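Local coordinates for protein tyrosine--tRNA ligase (Pyrococcus horikoshii, PDB 2CYC) that probably catalyses the ATP-dependent activation of tyrosine and its transfer to the acceptor end of tRNA(Tyr), working as a homodimeric class I synthetase, at residues E17-E22 / A220-L225; E123-G128 / V173-Y178; T303-H308 / K340-E345. All coordinates share one frame; numbering follows the deposited sequence.

Contact 1 (E17-E22 / A220-L225); sequences EVLTVE and AVHHHL
Glu17 and His222 meet twice, through the backbone and through their side chains. As a hydrogen-bonded antiparallel pair they exchange two main-chain bonds: His222 N reaches Glu17 O at 2.8 Å, while Glu17 N gives the longer return bond to His222 O, 3.2 Å. Two residues on, Leu19 and Ala220 repeat the exchange, Leu19 N to Ala220 O at 2.8 Å and Ala220 N to Leu19 O at 2.9 Å. Val18 and Val221 form the non-hydrogen-bonded pair between them, their methyls side by side on the other face of the sheet. This ladder joins strand 15-19, antiparallel, to strand 214-223 of the mixed sheet, whose parallel strands belong to the nucleotide-binding (Rossmann-type) catalytic fold of class I synthetases; on its far side Val221 bonds to Ala184 and Ala186 of strand 183-187. The extended Glu17 chain, with CG opposite the backbone N (chi1 178°), runs alongside the imidazole, and His222 ND1 donates to Glu17 OE2 at 2.9 Å, the N-H...O angle being 150°. ND1 meets OE2 on its anti side, tilted a little from the carboxylate plane; OE2 itself lies near the plane of the imidazole, while carboxylate and ring are turned 61° apart. OE2 also takes a salt bridge from Arg191 NE, and the other ring nitrogen, His222 NE2, is bonded to His194 ND1, which leaves both nitrogens of this buried imidazole satisfied. Leu19 CD1 packs at the ring edge, 4.0 Å from His222 CE1.

Contact 2 (E123-G128 / V173-Y178); sequences EILEKG and VADIFY. With TYR (tyrosine), chain C.
Ile124 and Tyr178 carry most of this junction between the end of helix 122-125 and helix 164-178, the helix of the class I catalytic domain that lends Asp175 to the tyrosine pocket. The apolar part is a side-by-side passage: the isoleucine and the phenol slide past each other in opposite directions, with Ile124 CB 3.7 Å from Tyr178 CE2 and Ile124 CG2 lying near the same side of the ring. Tyr178 holds CG opposite its own backbone N (chi1 -167°), which extends the ring toward helix 122-125. Ile124 CG1 sits between N and the carbonyl carbon (chi1 67°), and this sends CD1 to Asp175 OD1 at 3.7 Å; Leu125 CD2 comes to the same oxygen at 4.0 Å. The aliphatic chain of Lys127 crosses the end of the phenol at about a right angle, near Tyr178 OH, before its bend turns NZ back to a weak bond with Glu123 O.

No hydrogen bond links the two segments directly. Their polar ends are instead held by helix 128-138: Tyr178 OH pairs with Asp129 OD1, and Asp175 OD1 with the hydroxyl of Tyr130, whose ring also meets that of Tyr178 edge-to-face. Asp175 thus has one oxygen positioned by a second-shell tyrosine and the other turned to the ligand, where Tyr37, Tyr168, Gln172 and Gln190 supply further bonds. The phenol of bound tyrosine is the donor in a very short hydrogen bond, its OH 2.5 Å from Asp175 OD2.

Contact 3 (T303-H308 / K340-E345); sequences TEFTVH and KNAVAE
Strand 305-307 runs past helix 340-345 with 8.5 Å between the axes and 133° between their directions, and the backbones come nearest where Val307 CA lies 5.7 Å from Ala342 CA. No hydrogen bond crosses the gap; apolar side chains of the strand meet the helix, touching its side chains and a little of its backbone, and Ala342 is the point on which they converge. Its methyl faces the strand and is touched by two residues from the same face of it. Phe305 reaches the methyl with the far end of its ring, Phe305 CZ standing 3.5 Å from Ala342 CB. The extended first torsion of the phenylalanine (chi1 -180°, CG opposite the backbone N) carries the ring out from the strand far enough to meet the helix backbone as well: the carbonyl carbon of Ala342 and the amide nitrogen of Val343 both lie at the ring edge, Val343 N 4.1 Å from Phe305 CZ. Val343 CG2 adds a looser contact with the same ring carbon, at 4.4 Å. The second residue, Val307, arrives by one branch, with CG2 3.9 Å from Ala342 CB, so that the alanine methyl lies against both an aromatic ring end and a branched methyl. Thr306, between them, points the other way, and its hydroxyl pairs with that of Thr318. Strand 305-307 is one half of a two-stranded antiparallel sheet with strand 317-319, bonded to it through Phe305 with Tyr319 and Val307 with Val317. Helix 336-350 covers one face of that strand, and behind the contact Phe305 and Val343 both pack on Ile297 of helix 288-297, while Val343 also touches Leu274 of helix 267-276.

In the fold
Contacts 1 and 2 both belong to the catalytic domain, with contact 2 nested along the chain in the loop that contact 1 closes; their centres are 23 Å apart. Contact 3 comes later in sequence, its centre 44 Å from that of contact 2, on the opposite side of the chain's centre and away from the annotated sites. No helix or strand is shared between contacts. Contact 1 is a partly buried sheet pairing, rich in backbone bonds, with a side-chain relay of Arg191, Glu17, His222 and His194 beside it. Contact 2, also partly buried, joins helices beside the ligand and leaves its polar bonds to outside partners. Contact 3 is buried and mainly apolar, strand against helix.

Contact 1 (E17-E22 / A220-L225)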
loop_
_atom_site.group_PDB
_atom_site.type_symbol
_atom_site.label_atom_id
_atom_site.label_comp_id
_atom_site.label_asym_id
_atom_site.label_seq_id
_atom_site.Cartn_x
_atom_site.Cartn_y
_atom_site.Cartn_z
ATOM N N GLU A 17 14.994 16.708 -19.393
ATOM C CA GLU A 17 15.485 17.006 -18.060
ATOM C C GLU A 17 16.290 15.849 -17.483
ATOM O O GLU A 17 15.958 14.682 -17.696
ATOM C CB GLU A 17 14.294 17.307 -17.126
ATOM C CG GLU A 17 14.668 17.600 -15.666
ATOM C CD GLU A 17 13.450 17.746 -14.747
ATOM O OE1 GLU A 17 13.405 18.732 -13.991
ATOM O OE2 GLU A 17 12.546 16.874 -14.758
ATOM N N VAL A 18 17.345 16.187 -16.749
ATOM C CA VAL A 18 18.154 15.185 -16.078
ATOM C C VAL A 18 18.362 15.634 -14.641
ATOM O O VAL A 18 18.830 16.748 -14.401
ATOM C CB VAL A 18 19.540 15.003 -16.735
ATOM C CG1 VAL A 18 20.381 14.011 -15.904
ATOM C CG2 VAL A 18 19.381 14.476 -18.142
ATOM N N LEU A 19 17.979 14.783 -13.690
ATOM C CA LEU A 19 18.174 15.081 -12.272
ATOM C C LEU A 19 19.174 14.055 -11.723
ATOM O O LEU A 19 18.775 12.935 -11.393
ATOM C CB LEU A 19 16.855 14.953 -11.495
ATOM C CG LEU A 19 15.660 15.769 -11.994
ATOM C CD1 LEU A 19 14.400 15.384 -11.233
ATOM C CD2 LEU A 19 15.965 17.253 -11.837
ATOM N N THR A 20 20.466 14.389 -11.666
ATOM C CA THR A 20 21.028 15.675 -12.093
ATOM C C THR A 20 22.279 15.336 -12.910
ATOM O O THR A 20 22.824 14.227 -12.802
ATOM C CB THR A 20 21.507 16.539 -10.895
ATOM O OG1 THR A 20 22.606 15.879 -10.251
ATOM C CG2 THR A 20 20.382 16.765 -9.878
ATOM N N VAL A 21 22.751 16.285 -13.709
ATOM C CA VAL A 21 23.942 16.048 -14.514
ATOM C C VAL A 21 25.142 15.775 -13.615
ATOM O O VAL A 21 25.990 14.932 -13.923
ATOM C CB VAL A 21 24.243 17.248 -15.432
ATOM C CG1 VAL A 21 25.558 17.023 -16.172
ATOM C CG2 VAL A 21 23.108 17.410 -16.438
ATOM N N GLU A 22 25.203 16.478 -12.491
ATOM C CA GLU A 22 26.292 16.285 -11.552
ATOM C C GLU A 22 26.307 14.855 -10.995
ATOM O O GLU A 22 27.363 14.232 -10.905
ATOM C CB GLU A 22 26.179 17.281 -10.399
ATOM C CG GLU A 22 27.131 16.979 -9.252
ATOM C CD GLU A 22 26.974 17.940 -8.080
ATOM O OE1 GLU A 22 27.563 17.666 -7.015
ATOM O OE2 GLU A 22 26.269 18.965 -8.221
ATOM N N ALA A 220 17.587 10.582 -12.708
ATOM C CA ALA A 220 16.325 10.596 -13.441
ATOM C C ALA A 220 16.551 11.257 -14.798
ATOM O O ALA A 220 17.153 12.330 -14.876
ATOM C CB ALA A 220 15.265 11.373 -12.653
ATOM N N VAL A 221 16.092 10.610 -15.868
ATOM C CA VAL A 221 16.241 11.167 -17.214
ATOM C C VAL A 221 14.856 11.170 -17.841
ATOM O O VAL A 221 14.249 10.113 -18.058
ATOM C CB VAL A 221 17.249 10.338 -18.080
ATOM C CG1 VAL A 221 17.486 11.030 -19.435
ATOM C CG2 VAL A 221 18.588 10.220 -17.337
ATOM N N HIS A 222 14.362 12.371 -18.132
ATOM C CA HIS A 222 13.018 12.548 -18.672
ATOM C C HIS A 222 13.013 13.027 -20.104
ATOM O O HIS A 222 13.721 13.976 -20.463
ATOM C CB HIS A 222 12.253 13.532 -17.779
ATOM C CG HIS A 222 12.244 13.133 -16.337
ATOM N ND1 HIS A 222 12.539 14.013 -15.316
ATOM C CD2 HIS A 222 12.059 11.925 -15.750
ATOM C CE1 HIS A 222 12.545 13.362 -14.164
ATOM N NE2 HIS A 222 12.258 12.093 -14.402
ATOM N N HIS A 223 12.216 12.372 -20.939
ATOM C CA HIS A 223 12.185 12.793 -22.318
ATOM C C HIS A 223 10.955 13.606 -22.620
ATOM O O HIS A 223 9.951 13.517 -21.922
ATOM C CB HIS A 223 12.300 11.599 -23.276
ATOM C CG HIS A 223 11.203 10.591 -23.150
ATOM N ND1 HIS A 223 11.446 9.272 -22.821
ATOM C CD2 HIS A 223 9.875 10.680 -23.404
ATOM C CE1 HIS A 223 10.314 8.592 -22.884
ATOM N NE2 HIS A 223 9.347 9.422 -23.236
ATOM N N HIS A 224 11.067 14.409 -23.666
ATOM C CA HIS A 224 10.003 15.288 -24.121
ATOM C C HIS A 224 8.725 14.516 -24.465
ATOM O O HIS A 224 8.779 13.408 -25.012
ATOM C CB HIS A 224 10.507 16.056 -25.352
ATOM C CG HIS A 224 9.477 16.930 -25.996
ATOM N ND1 HIS A 224 9.095 18.145 -25.469
ATOM C CD2 HIS A 224 8.765 16.773 -27.137
ATOM C CE1 HIS A 224 8.195 18.702 -26.261
ATOM N NE2 HIS A 224 7.979 17.890 -27.281
ATOM N N LEU A 225 7.578 15.099 -24.130
ATOM C CA LEU A 225 6.299 14.472 -24.446
ATOM C C LEU A 225 5.774 15.043 -25.767
ATOM O O LEU A 225 5.448 16.223 -25.850
ATOM C CB LEU A 225 5.288 14.741 -23.331
ATOM C CG LEU A 225 5.644 14.279 -21.913
ATOM C CD1 LEU A 225 4.520 14.696 -20.959
ATOM C CD2 LEU A 225 5.834 12.760 -21.891
#

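Contact 2 (E123-G128 / V173-Y178)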
loop_
_atom_site.group_PDB
_atom_site.type_symbol
_atom_site.label_atom_id
_atom_site.label_comp_id
_atom_site.label_asym_id
_atom_site.label_seq_id
_atom_site.Cartn_x
_atom_site.Cartn_y
_atom_site.Cartn_z
ATOM N N GLU A 123 6.886 -10.273 -12.342
ATOM C CA GLU A 123 8.063 -11.089 -12.067
ATOM C C GLU A 123 8.653 -10.647 -10.726
ATOM O O GLU A 123 9.153 -11.475 -9.960
ATOM C CB GLU A 123 9.130 -10.923 -13.165
ATOM C CG GLU A 123 8.699 -11.336 -14.581
ATOM C CD GLU A 123 9.791 -11.086 -15.635
ATOM O OE1 GLU A 123 9.464 -11.016 -16.847
ATOM O OE2 GLU A 123 10.976 -10.967 -15.248
ATOM N N ILE A 124 8.613 -9.345 -10.436
ATOM C CA ILE A 124 9.140 -8.890 -9.152
ATOM C C ILE A 124 8.025 -8.672 -8.133
ATOM O O ILE A 124 8.243 -8.859 -6.940
ATOM C CB ILE A 124 9.986 -7.578 -9.269
ATOM C CG1 ILE A 124 9.104 -6.392 -9.668
ATOM C CG2 ILE A 124 11.112 -7.770 -10.290
ATOM C CD1 ILE A 124 9.855 -5.043 -9.681
ATOM N N LEU A 125 6.830 -8.293 -8.581
ATOM C CA LEU A 125 5.727 -8.047 -7.639
ATOM C C LEU A 125 5.266 -9.318 -6.913
ATOM O O LEU A 125 4.672 -9.252 -5.836
ATOM C CB LEU A 125 4.539 -7.387 -8.356
ATOM C CG LEU A 125 4.882 -6.180 -9.237
ATOM C CD1 LEU A 125 3.614 -5.653 -9.930
ATOM C CD2 LEU A 125 5.523 -5.093 -8.389
ATOM N N GLU A 126 5.554 -10.472 -7.504
ATOM C CA GLU A 126 5.199 -11.754 -6.901
ATOM C C GLU A 126 6.182 -12.114 -5.787
ATOM O O GLU A 126 6.158 -13.216 -5.251
ATOM C CB GLU A 126 5.170 -12.856 -7.976
ATOM C CG GLU A 126 3.845 -12.889 -8.738
ATOM C CD GLU A 126 3.909 -13.649 -10.053
ATOM O OE1 GLU A 126 4.818 -14.496 -10.222
ATOM O OE2 GLU A 126 3.034 -13.397 -10.914
ATOM N N LYS A 127 7.044 -11.170 -5.429
ATOM C CA LYS A 127 8.013 -11.407 -4.367
ATOM C C LYS A 127 7.719 -10.541 -3.145
ATOM O O LYS A 127 7.649 -9.319 -3.246
ATOM C CB LYS A 127 9.422 -11.130 -4.889
ATOM C CG LYS A 127 9.851 -12.112 -5.958
ATOM C CD LYS A 127 11.251 -11.823 -6.452
ATOM C CE LYS A 127 11.845 -13.055 -7.110
ATOM N NZ LYS A 127 10.929 -13.643 -8.133
ATOM N N GLY A 128 7.542 -11.181 -1.992
ATOM C CA GLY A 128 7.254 -10.448 -0.773
ATOM C C GLY A 128 8.329 -9.463 -0.334
ATOM O O GLY A 128 8.013 -8.452 0.292
ATOM N N VAL A 173 8.105 3.723 -7.307
ATOM C CA VAL A 173 9.378 4.053 -6.680
ATOM C C VAL A 173 10.122 2.769 -6.292
ATOM O O VAL A 173 11.329 2.648 -6.521
ATOM C CB VAL A 173 9.164 4.950 -5.445
ATOM C CG1 VAL A 173 10.465 5.140 -4.689
ATOM C CG2 VAL A 173 8.622 6.303 -5.898
ATOM N N ALA A 174 9.394 1.810 -5.722
ATOM C CA ALA A 174 9.971 0.525 -5.316
ATOM C C ALA A 174 10.542 -0.234 -6.516
ATOM O O ALA A 174 11.583 -0.892 -6.414
ATOM C CB ALA A 174 8.905 -0.331 -4.601
ATOM N N ASP A 175 9.862 -0.136 -7.654
ATOM C CA ASP A 175 10.325 -0.793 -8.870
ATOM C C ASP A 175 11.747 -0.356 -9.183
ATOM O O ASP A 175 12.554 -1.137 -9.694
ATOM C CB ASP A 175 9.449 -0.422 -10.072
ATOM C CG ASP A 175 8.042 -0.950 -9.959
ATOM O OD1 ASP A 175 7.831 -1.937 -9.226
ATOM O OD2 ASP A 175 7.155 -0.382 -10.621
ATOM N N ILE A 176 12.042 0.908 -8.894
ATOM C CA ILE A 176 13.365 1.440 -9.165
ATOM C C ILE A 176 14.427 0.805 -8.271
ATOM O O ILE A 176 15.430 0.268 -8.753
ATOM C CB ILE A 176 13.391 2.992 -8.986
ATOM C CG1 ILE A 176 12.616 3.651 -10.137
ATOM C CG2 ILE A 176 14.839 3.496 -8.923
ATOM C CD1 ILE A 176 12.333 5.135 -9.948
ATOM N N PHE A 177 14.201 0.845 -6.968
ATOM C CA PHE A 177 15.184 0.305 -6.043
ATOM C C PHE A 177 15.310 -1.203 -6.054
ATOM O O PHE A 177 16.411 -1.727 -5.929
ATOM C CB PHE A 177 14.896 0.842 -4.644
ATOM C CG PHE A 177 15.092 2.322 -4.550
ATOM C CD1 PHE A 177 16.382 2.862 -4.513
ATOM C CD2 PHE A 177 14.005 3.185 -4.620
ATOM C CE1 PHE A 177 16.584 4.245 -4.557
ATOM C CE2 PHE A 177 14.194 4.575 -4.666
ATOM C CZ PHE A 177 15.488 5.104 -4.637
ATOM N N TYR A 178 14.196 -1.902 -6.244
ATOM C CA TYR A 178 14.240 -3.354 -6.264
ATOM C C TYR A 178 15.072 -3.898 -7.427
ATOM O O TYR A 178 15.742 -4.918 -7.286
ATOM C CB TYR A 178 12.834 -3.935 -6.351
ATOM C CG TYR A 178 12.813 -5.412 -6.053
ATOM C CD1 TYR A 178 12.871 -5.872 -4.737
ATOM C CD2 TYR A 178 12.754 -6.348 -7.082
ATOM C CE1 TYR A 178 12.863 -7.230 -4.454
ATOM C CE2 TYR A 178 12.748 -7.705 -6.813
ATOM C CZ TYR A 178 12.797 -8.136 -5.495
ATOM O OH TYR A 178 12.748 -9.475 -5.220
HETATM N N TYR C . 3.371 5.341 -14.471
HETATM C CA TYR C . 3.904 4.967 -15.817
HETATM C C TYR C . 2.967 5.461 -16.917
HETATM O O TYR C . 1.854 5.924 -16.584
HETATM C CB TYR C . 4.068 3.442 -15.915
HETATM C CG TYR C . 5.100 2.881 -14.955
HETATM C CD1 TYR C . 6.436 3.274 -15.027
HETATM C CD2 TYR C . 4.740 1.954 -13.974
HETATM C CE1 TYR C . 7.393 2.759 -14.135
HETATM C CE2 TYR C . 5.683 1.428 -13.091
HETATM C CZ TYR C . 7.004 1.835 -13.171
HETATM O OH TYR C . 7.930 1.319 -12.281
HETATM O OXT TYR C . 3.353 5.374 -18.099
#

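Contact 3 (T303-H308 / K340-E345)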
loop_
_atom_site.group_PDB
_atom_site.type_symbol
_atom_site.label_atom_id
_atom_site.label_comp_id
_atom_site.label_asym_id
_atom_site.label_seq_id
_atom_site.Cartn_x
_atom_site.Cartn_y
_atom_site.Cartn_z
ATOM N N THR A 303 21.387 17.041 -40.098
ATOM C CA THR A 303 20.830 15.959 -40.879
ATOM C C THR A 303 20.299 16.644 -42.129
ATOM O O THR A 303 20.518 17.841 -42.320
ATOM C CB THR A 303 19.672 15.253 -40.127
ATOM O OG1 THR A 303 19.091 14.245 -40.968
ATOM C CG2 THR A 303 18.601 16.260 -39.726
ATOM N N GLU A 304 19.612 15.899 -42.981
ATOM C CA GLU A 304 19.060 16.481 -44.189
ATOM C C GLU A 304 17.582 16.159 -44.310
ATOM O O GLU A 304 17.199 14.993 -44.407
ATOM C CB GLU A 304 19.808 15.968 -45.425
ATOM C CG GLU A 304 21.103 16.716 -45.728
ATOM C CD GLU A 304 21.830 16.155 -46.941
ATOM O OE1 GLU A 304 21.167 15.905 -47.969
ATOM O OE2 GLU A 304 23.064 15.969 -46.869
ATOM N N PHE A 305 16.755 17.199 -44.272
ATOM C CA PHE A 305 15.312 17.036 -44.418
ATOM C C PHE A 305 14.875 17.924 -45.580
ATOM O O PHE A 305 14.941 19.154 -45.496
ATOM C CB PHE A 305 14.571 17.441 -43.138
ATOM C CG PHE A 305 13.075 17.286 -43.239
ATOM C CD1 PHE A 305 12.510 16.062 -43.608
ATOM C CD2 PHE A 305 12.228 18.360 -42.973
ATOM C CE1 PHE A 305 11.119 15.907 -43.715
ATOM C CE2 PHE A 305 10.827 18.219 -43.075
ATOM C CZ PHE A 305 10.275 16.988 -43.447
ATOM N N THR A 306 14.437 17.291 -46.660
ATOM C CA THR A 306 14.024 18.018 -47.852
ATOM C C THR A 306 12.521 18.092 -48.078
ATOM O O THR A 306 11.822 17.088 -48.000
ATOM C CB THR A 306 14.654 17.394 -49.129
ATOM O OG1 THR A 306 16.080 17.447 -49.032
ATOM C CG2 THR A 306 14.214 18.157 -50.382
ATOM N N VAL A 307 12.035 19.298 -48.353
ATOM C CA VAL A 307 10.624 19.510 -48.659
ATOM C C VAL A 307 10.585 19.790 -50.159
ATOM O O VAL A 307 11.102 20.813 -50.618
ATOM C CB VAL A 307 10.041 20.722 -47.902
ATOM C CG1 VAL A 307 8.592 20.968 -48.342
ATOM C CG2 VAL A 307 10.105 20.475 -46.395
ATOM N N HIS A 308 10.008 18.865 -50.923
ATOM C CA HIS A 308 9.923 19.025 -52.369
ATOM C C HIS A 308 8.722 19.879 -52.744
ATOM O O HIS A 308 7.601 19.613 -52.306
ATOM C CB HIS A 308 9.810 17.665 -53.063
ATOM C CG HIS A 308 10.963 16.751 -52.792
ATOM N ND1 HIS A 308 10.960 15.833 -51.764
ATOM C CD2 HIS A 308 12.171 16.640 -53.392
ATOM C CE1 HIS A 308 12.117 15.197 -51.741
ATOM N NE2 HIS A 308 12.871 15.669 -52.718
ATOM N N LYS A 340 3.489 19.520 -43.821
ATOM C CA LYS A 340 2.676 18.360 -43.448
ATOM C C LYS A 340 2.922 17.159 -44.364
ATOM O O LYS A 340 3.065 16.026 -43.899
ATOM C CB LYS A 340 1.184 18.699 -43.493
ATOM C CG LYS A 340 0.638 19.497 -42.324
ATOM C CD LYS A 340 -0.859 19.694 -42.551
ATOM C CE LYS A 340 -1.511 20.489 -41.452
ATOM N NZ LYS A 340 -2.988 20.501 -41.631
ATOM N N ASN A 341 2.947 17.403 -45.670
ATOM C CA ASN A 341 3.169 16.320 -46.611
ATOM C C ASN A 341 4.566 15.733 -46.440
ATOM O O ASN A 341 4.753 14.517 -46.500
ATOM C CB ASN A 341 2.959 16.816 -48.046
ATOM C CG ASN A 341 3.460 15.826 -49.088
ATOM O OD1 ASN A 341 4.515 16.031 -49.692
ATOM N ND2 ASN A 341 2.712 14.742 -49.294
ATOM N N ALA A 342 5.556 16.587 -46.205
ATOM C CA ALA A 342 6.913 16.080 -46.040
ATOM C C ALA A 342 7.025 15.257 -44.747
ATOM O O ALA A 342 7.668 14.215 -44.727
ATOM C CB ALA A 342 7.918 17.235 -46.043
ATOM N N VAL A 343 6.382 15.707 -43.672
ATOM C CA VAL A 343 6.447 14.962 -42.418
ATOM C C VAL A 343 5.777 13.595 -42.557
ATOM O O VAL A 343 6.282 12.603 -42.039
ATOM C CB VAL A 343 5.802 15.745 -41.259
ATOM C CG1 VAL A 343 5.674 14.856 -40.021
ATOM C CG2 VAL A 343 6.659 16.967 -40.931
ATOM N N ALA A 344 4.648 13.541 -43.258
ATOM C CA ALA A 344 3.944 12.275 -43.458
ATOM C C ALA A 344 4.826 11.231 -44.161
ATOM O O ALA A 344 4.940 10.081 -43.703
ATOM C CB ALA A 344 2.675 12.502 -44.271
ATOM N N GLU A 345 5.437 11.630 -45.277
ATOM C CA GLU A 345 6.295 10.724 -46.040
ATOM C C GLU A 345 7.489 10.281 -45.213
ATOM O O GLU A 345 7.877 9.110 -45.247
ATOM C CB GLU A 345 6.771 11.391 -47.339
ATOM C CG GLU A 345 5.651 11.619 -48.353
ATOM C CD GLU A 345 4.840 10.361 -48.598
ATOM O OE1 GLU A 345 5.459 9.302 -48.847
ATOM O OE2 GLU A 345 3.589 10.430 -48.540
#